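Local atomic coordinates of alcohol dehydrogenase IV (PDB entry 3IV7), a protein that probably reduces maleylacetate using NAD as cofactor, as a member of the iron-containing alcohol dehydrogenase family. Residues A[169-183]-A[256-268]. Sequence-based numbering, arbitrary orientation.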
loop_
_atom_site.group_PDB
_atom_site.type_symbol
_atom_site.label_atom_id
_atom_site.label_comp_id
_atom_site.label_asym_id
_atom_site.label_seq_id
_atom_site.Cartn_x
_atom_site.Cartn_y
_atom_site.Cartn_z
ATOM N N ALA A 169 0.053 -25.153 -5.357
ATOM C CA ALA A 169 1.296 -24.758 -5.997
ATOM C C ALA A 169 1.278 -23.288 -6.328
ATOM O O ALA A 169 2.257 -22.582 -6.060
ATOM C CB ALA A 169 1.569 -25.587 -7.238
ATOM N N SER A 170 0.162 -22.807 -6.886
ATOM C CA SER A 170 0.044 -21.386 -7.233
ATOM C C SER A 170 0.035 -20.535 -5.985
ATOM O O SER A 170 0.618 -19.448 -5.968
ATOM C CB SER A 170 -1.215 -21.090 -8.087
ATOM O OG SER A 170 -1.282 -19.698 -8.420
ATOM N N GLY A 171 -0.629 -20.994 -4.936
ATOM C CA GLY A 171 -0.608 -20.234 -3.648
ATOM C C GLY A 171 0.801 -20.088 -3.084
ATOM O O GLY A 171 1.169 -19.049 -2.527
ATOM N N LEU A 172 1.606 -21.129 -3.241
ATOM C CA LEU A 172 2.983 -21.092 -2.752
ATOM C C LEU A 172 3.843 -20.218 -3.651
ATOM O O LEU A 172 4.839 -19.661 -3.199
ATOM C CB LEU A 172 3.539 -22.510 -2.638
ATOM C CG LEU A 172 2.877 -23.341 -1.517
ATOM C CD1 LEU A 172 3.285 -24.802 -1.617
ATOM C CD2 LEU A 172 3.218 -22.799 -0.133
ATOM N N ASN A 173 3.461 -20.100 -4.930
ATOM C CA ASN A 173 4.071 -19.101 -5.841
ATOM C C ASN A 173 3.841 -17.701 -5.234
ATOM O O ASN A 173 4.786 -16.896 -5.076
ATOM C CB ASN A 173 3.405 -19.222 -7.190
ATOM C CG ASN A 173 3.977 -18.284 -8.263
ATOM O OD1 ASN A 173 4.926 -17.497 -8.053
ATOM N ND2 ASN A 173 3.359 -18.332 -9.400
ATOM N N GLY A 174 2.606 -17.460 -4.807
ATOM C CA GLY A 174 2.233 -16.204 -4.160
ATOM C C GLY A 174 3.012 -16.029 -2.870
ATOM O O GLY A 174 3.524 -14.958 -2.599
ATOM N N LEU A 175 3.188 -17.127 -2.127
ATOM C CA LEU A 175 3.955 -17.094 -0.905
ATOM C C LEU A 175 5.436 -16.727 -1.159
ATOM O O LEU A 175 6.039 -16.010 -0.359
ATOM C CB LEU A 175 3.845 -18.417 -0.155
ATOM C CG LEU A 175 4.187 -18.343 1.314
ATOM C CD1 LEU A 175 3.283 -17.335 1.986
ATOM C CD2 LEU A 175 4.071 -19.783 2.017
ATOM N N ALA A 176 5.990 -17.203 -2.280
ATOM C CA ALA A 176 7.343 -16.920 -2.642
ATOM C C ALA A 176 7.514 -15.441 -2.932
ATOM O O ALA A 176 8.530 -14.861 -2.563
ATOM C CB ALA A 176 7.750 -17.733 -3.843
ATOM N N HIS A 177 6.518 -14.836 -3.587
ATOM C CA HIS A 177 6.540 -13.393 -3.841
ATOM C C HIS A 177 6.721 -12.675 -2.498
ATOM O O HIS A 177 7.532 -11.767 -2.383
ATOM C CB HIS A 177 5.252 -12.907 -4.538
ATOM C CG HIS A 177 5.098 -13.372 -5.956
ATOM N ND1 HIS A 177 6.177 -13.632 -6.781
ATOM C CD2 HIS A 177 3.995 -13.476 -6.740
ATOM C CE1 HIS A 177 5.736 -13.967 -7.984
ATOM N NE2 HIS A 177 4.417 -13.873 -7.988
ATOM N N CYS A 178 6.016 -13.129 -1.461
ATOM C CA CYS A 178 6.140 -12.502 -0.152
ATOM C C CYS A 178 7.507 -12.715 0.431
ATOM O O CYS A 178 8.162 -11.782 0.836
ATOM C CB CYS A 178 5.129 -13.071 0.847
ATOM S SG CYS A 178 3.447 -12.871 0.436
ATOM N N ILE A 179 7.900 -13.968 0.545
ATOM C CA ILE A 179 9.113 -14.309 1.270
ATOM C C ILE A 179 10.397 -13.778 0.634
ATOM O O ILE A 179 11.202 -13.152 1.296
ATOM C CB ILE A 179 9.190 -15.826 1.574
ATOM C CG1 ILE A 179 8.052 -16.184 2.561
ATOM C CG2 ILE A 179 10.583 -16.161 2.201
ATOM C CD1 ILE A 179 7.878 -17.687 2.900
ATOM N N ASP A 180 10.565 -13.991 -0.660
ATOM C CA ASP A 180 11.766 -13.484 -1.349
ATOM C C ASP A 180 11.836 -11.950 -1.234
ATOM O O ASP A 180 12.928 -11.380 -1.097
ATOM C CB ASP A 180 11.732 -13.881 -2.785
ATOM C CG ASP A 180 13.106 -13.991 -3.414
ATOM O OD1 ASP A 180 14.120 -14.310 -2.712
ATOM O OD2 ASP A 180 13.136 -13.875 -4.663
ATOM N N SER A 181 10.663 -11.299 -1.240
ATOM C CA SER A 181 10.589 -9.847 -1.174
ATOM C C SER A 181 11.143 -9.292 0.152
ATOM O O SER A 181 11.604 -8.141 0.212
ATOM C CB SER A 181 9.159 -9.376 -1.415
ATOM O OG SER A 181 8.791 -9.506 -2.802
ATOM N N LEU A 182 11.120 -10.122 1.198
ATOM C CA LEU A 182 11.651 -9.744 2.496
ATOM C C LEU A 182 13.147 -9.428 2.489
ATOM O O LEU A 182 13.618 -8.698 3.356
ATOM C CB LEU A 182 11.320 -10.805 3.553
ATOM C CG LEU A 182 9.812 -10.962 3.841
ATOM C CD1 LEU A 182 9.549 -12.043 4.856
ATOM C CD2 LEU A 182 9.215 -9.617 4.286
ATOM N N TRP A 183 13.892 -10.016 1.545
ATOM C CA TRP A 183 15.318 -9.675 1.351
ATOM C C TRP A 183 15.526 -9.266 -0.126
ATOM O O TRP A 183 16.606 -9.427 -0.684
ATOM C CB TRP A 183 16.249 -10.852 1.754
ATOM C CG TRP A 183 15.821 -12.130 1.187
ATOM C CD1 TRP A 183 15.814 -12.476 -0.140
ATOM C CD2 TRP A 183 15.245 -13.237 1.888
ATOM N NE1 TRP A 183 15.242 -13.708 -0.304
ATOM C CE2 TRP A 183 14.891 -14.205 0.921
ATOM C CE3 TRP A 183 14.983 -13.504 3.226
ATOM C CZ2 TRP A 183 14.292 -15.406 1.258
ATOM C CZ3 TRP A 183 14.413 -14.708 3.556
ATOM C CH2 TRP A 183 14.067 -15.644 2.573
ATOM N N HIS A 256 5.692 -23.709 -13.933
ATOM C CA HIS A 256 5.853 -22.491 -13.183
ATOM C C HIS A 256 5.485 -22.587 -11.682
ATOM O O HIS A 256 6.327 -22.405 -10.862
ATOM C CB HIS A 256 5.071 -21.364 -13.858
ATOM C CG HIS A 256 5.112 -20.076 -13.110
ATOM N ND1 HIS A 256 6.073 -19.120 -13.343
ATOM C CD2 HIS A 256 4.340 -19.600 -12.098
ATOM C CE1 HIS A 256 5.866 -18.082 -12.542
ATOM N NE2 HIS A 256 4.817 -18.345 -11.781
ATOM N N ALA A 257 4.216 -22.858 -11.360
ATOM C CA ALA A 257 3.762 -22.846 -9.954
ATOM C C ALA A 257 4.510 -23.886 -9.098
ATOM O O ALA A 257 4.981 -23.578 -7.996
ATOM C CB ALA A 257 2.201 -23.082 -9.886
ATOM N N GLN A 258 4.655 -25.101 -9.633
ATOM C CA GLN A 258 5.380 -26.169 -8.950
ATOM C C GLN A 258 6.854 -25.817 -8.689
ATOM O O GLN A 258 7.414 -26.211 -7.672
ATOM C CB GLN A 258 5.314 -27.476 -9.736
ATOM C CG GLN A 258 3.953 -28.169 -9.708
ATOM C CD GLN A 258 2.916 -27.488 -10.591
ATOM O OE1 GLN A 258 3.245 -26.621 -11.426
ATOM N NE2 GLN A 258 1.656 -27.841 -10.384
ATOM N N THR A 259 7.487 -25.122 -9.623
ATOM C CA THR A 259 8.890 -24.778 -9.472
ATOM C C THR A 259 9.026 -23.766 -8.335
ATOM O O THR A 259 9.859 -23.917 -7.443
ATOM C CB THR A 259 9.480 -24.201 -10.775
ATOM O OG1 THR A 259 9.511 -25.235 -11.780
ATOM C CG2 THR A 259 10.880 -23.691 -10.545
ATOM N N HIS A 260 8.178 -22.753 -8.355
ATOM C CA HIS A 260 8.159 -21.773 -7.285
ATOM C C HIS A 260 7.893 -22.461 -5.941
ATOM O O HIS A 260 8.613 -22.236 -4.988
ATOM C CB HIS A 260 7.106 -20.706 -7.547
ATOM C CG HIS A 260 7.569 -19.636 -8.469
ATOM N ND1 HIS A 260 8.216 -18.509 -8.022
ATOM C CD2 HIS A 260 7.558 -19.557 -9.823
ATOM C CE1 HIS A 260 8.530 -17.748 -9.056
ATOM N NE2 HIS A 260 8.156 -18.368 -10.160
ATOM N N ALA A 261 6.895 -23.352 -5.909
ATOM C CA ALA A 261 6.536 -24.042 -4.695
ATOM C C ALA A 261 7.686 -24.847 -4.160
ATOM O O ALA A 261 7.982 -24.794 -2.964
ATOM C CB ALA A 261 5.311 -24.949 -4.916
ATOM N N THR A 262 8.359 -25.560 -5.047
ATOM C CA THR A 262 9.452 -26.444 -4.672
ATOM C C THR A 262 10.695 -25.695 -4.210
ATOM O O THR A 262 11.295 -26.047 -3.207
ATOM C CB THR A 262 9.830 -27.369 -5.829
ATOM O OG1 THR A 262 8.684 -28.133 -6.220
ATOM C CG2 THR A 262 10.998 -28.325 -5.425
ATOM N N VAL A 263 11.056 -24.648 -4.934
ATOM C CA VAL A 263 12.292 -23.920 -4.667
ATOM C C VAL A 263 12.249 -23.068 -3.380
ATOM O O VAL A 263 13.265 -22.950 -2.663
ATOM C CB VAL A 263 12.669 -23.046 -5.878
ATOM C CG1 VAL A 263 13.780 -22.080 -5.520
ATOM C CG2 VAL A 263 13.083 -23.944 -7.055
ATOM N N LEU A 264 11.072 -22.502 -3.083
ATOM C CA LEU A 264 10.894 -21.579 -1.956
ATOM C C LEU A 264 11.501 -22.022 -0.621
ATOM O O LEU A 264 12.286 -21.287 -0.034
ATOM C CB LEU A 264 9.411 -21.239 -1.786
ATOM C CG LEU A 264 9.049 -20.355 -0.571
ATOM C CD1 LEU A 264 9.825 -19.035 -0.580
ATOM C CD2 LEU A 264 7.523 -20.112 -0.524
ATOM N N PRO A 265 11.151 -23.227 -0.132
ATOM C CA PRO A 265 11.715 -23.596 1.174
ATOM C C PRO A 265 13.231 -23.670 1.206
ATOM O O PRO A 265 13.838 -23.451 2.256
ATOM C CB PRO A 265 11.125 -24.964 1.427
ATOM C CG PRO A 265 10.751 -25.484 -0.002
ATOM C CD PRO A 265 10.293 -24.292 -0.691
ATOM N N TYR A 266 13.838 -23.999 0.072
ATOM C CA TYR A 266 15.308 -24.090 -0.033
ATOM C C TYR A 266 15.953 -22.693 -0.009
ATOM O O TYR A 266 16.974 -22.485 0.655
ATOM C CB TYR A 266 15.719 -24.926 -1.294
ATOM C CG TYR A 266 15.194 -26.323 -1.167
ATOM C CD1 TYR A 266 15.816 -27.234 -0.313
ATOM C CD2 TYR A 266 13.990 -26.678 -1.729
ATOM C CE1 TYR A 266 15.276 -28.448 -0.067
ATOM C CE2 TYR A 266 13.454 -27.904 -1.521
ATOM C CZ TYR A 266 14.096 -28.795 -0.674
ATOM O OH TYR A 266 13.558 -30.044 -0.448
ATOM N N VAL A 267 15.313 -21.723 -0.651
ATOM C CA VAL A 267 15.824 -20.336 -0.603
ATOM C C VAL A 267 15.599 -19.767 0.784
ATOM O O VAL A 267 16.463 -19.083 1.322
ATOM C CB VAL A 267 15.209 -19.460 -1.632
ATOM C CG1 VAL A 267 15.753 -18.035 -1.488
ATOM C CG2 VAL A 267 15.479 -20.029 -3.058
ATOM N N LEU A 268 14.475 -20.104 1.401
ATOM C CA LEU A 268 14.236 -19.660 2.772
ATOM C C LEU A 268 15.292 -20.236 3.705
ATOM O O LEU A 268 15.933 -19.487 4.471
ATOM C CB LEU A 268 12.867 -20.053 3.251
ATOM C CG LEU A 268 12.528 -19.612 4.670
ATOM C CD1 LEU A 268 12.709 -18.074 4.826
ATOM C CD2 LEU A 268 11.120 -20.039 4.985
#
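Leu264 is the knob of this helix-helix packing: its two methyls sink into a hole formed by Leu172, Leu175, Ala176 and Ile179 on the neighbouring helix. The two helices, 169-181 and 256-268, belong to the all-helical C-terminal part of the iron-containing alcohol dehydrogenase fold, and their axes cross at 55°. With CG anti to the backbone N, Leu264 pushes CD2 to 3.7 Å from Ala176 N, while CD1 lies 3.9 Å from Ile179 CB, the Leu264 and Ile179 side chains crossing nearly at right angles. Around Ala169, Ala257 and Ala261 the small side chains let the backbones close in; Ala169 CB meets Ala257 CB at 3.7 Å, and Ala261 CB packs against Leu172 CB.

Asn173 supplies the polar part, its amide set between two histidines. Asn173 OD1 rests over one face of the His260 ring, 3.4 Å from His260 CG, with amide and ring planes only 25° apart; His260 ND1 is itself hydrogen-bonded to His241 NE2. Asn173 ND2 instead approaches the edge of the His256 ring and gives His256 NE2 a weak, bent hydrogen bond of 2.8 Å, the planes now 62° apart. Nearby, His177 and Asp180 both bond to His242, so this side of helix 169-181 joins a histidine-rich cluster. At the far end Trp183 folds back against the last turn of its own helix, one ring face over Ile179 O, with CG between backbone N and carbonyl carbon. Trp183 NE1 is held by Asp180 OD1, and the six-membered ring receives Leu268 at its edge, Leu268 CD1 lying 3.6 Å from Trp183 CH2.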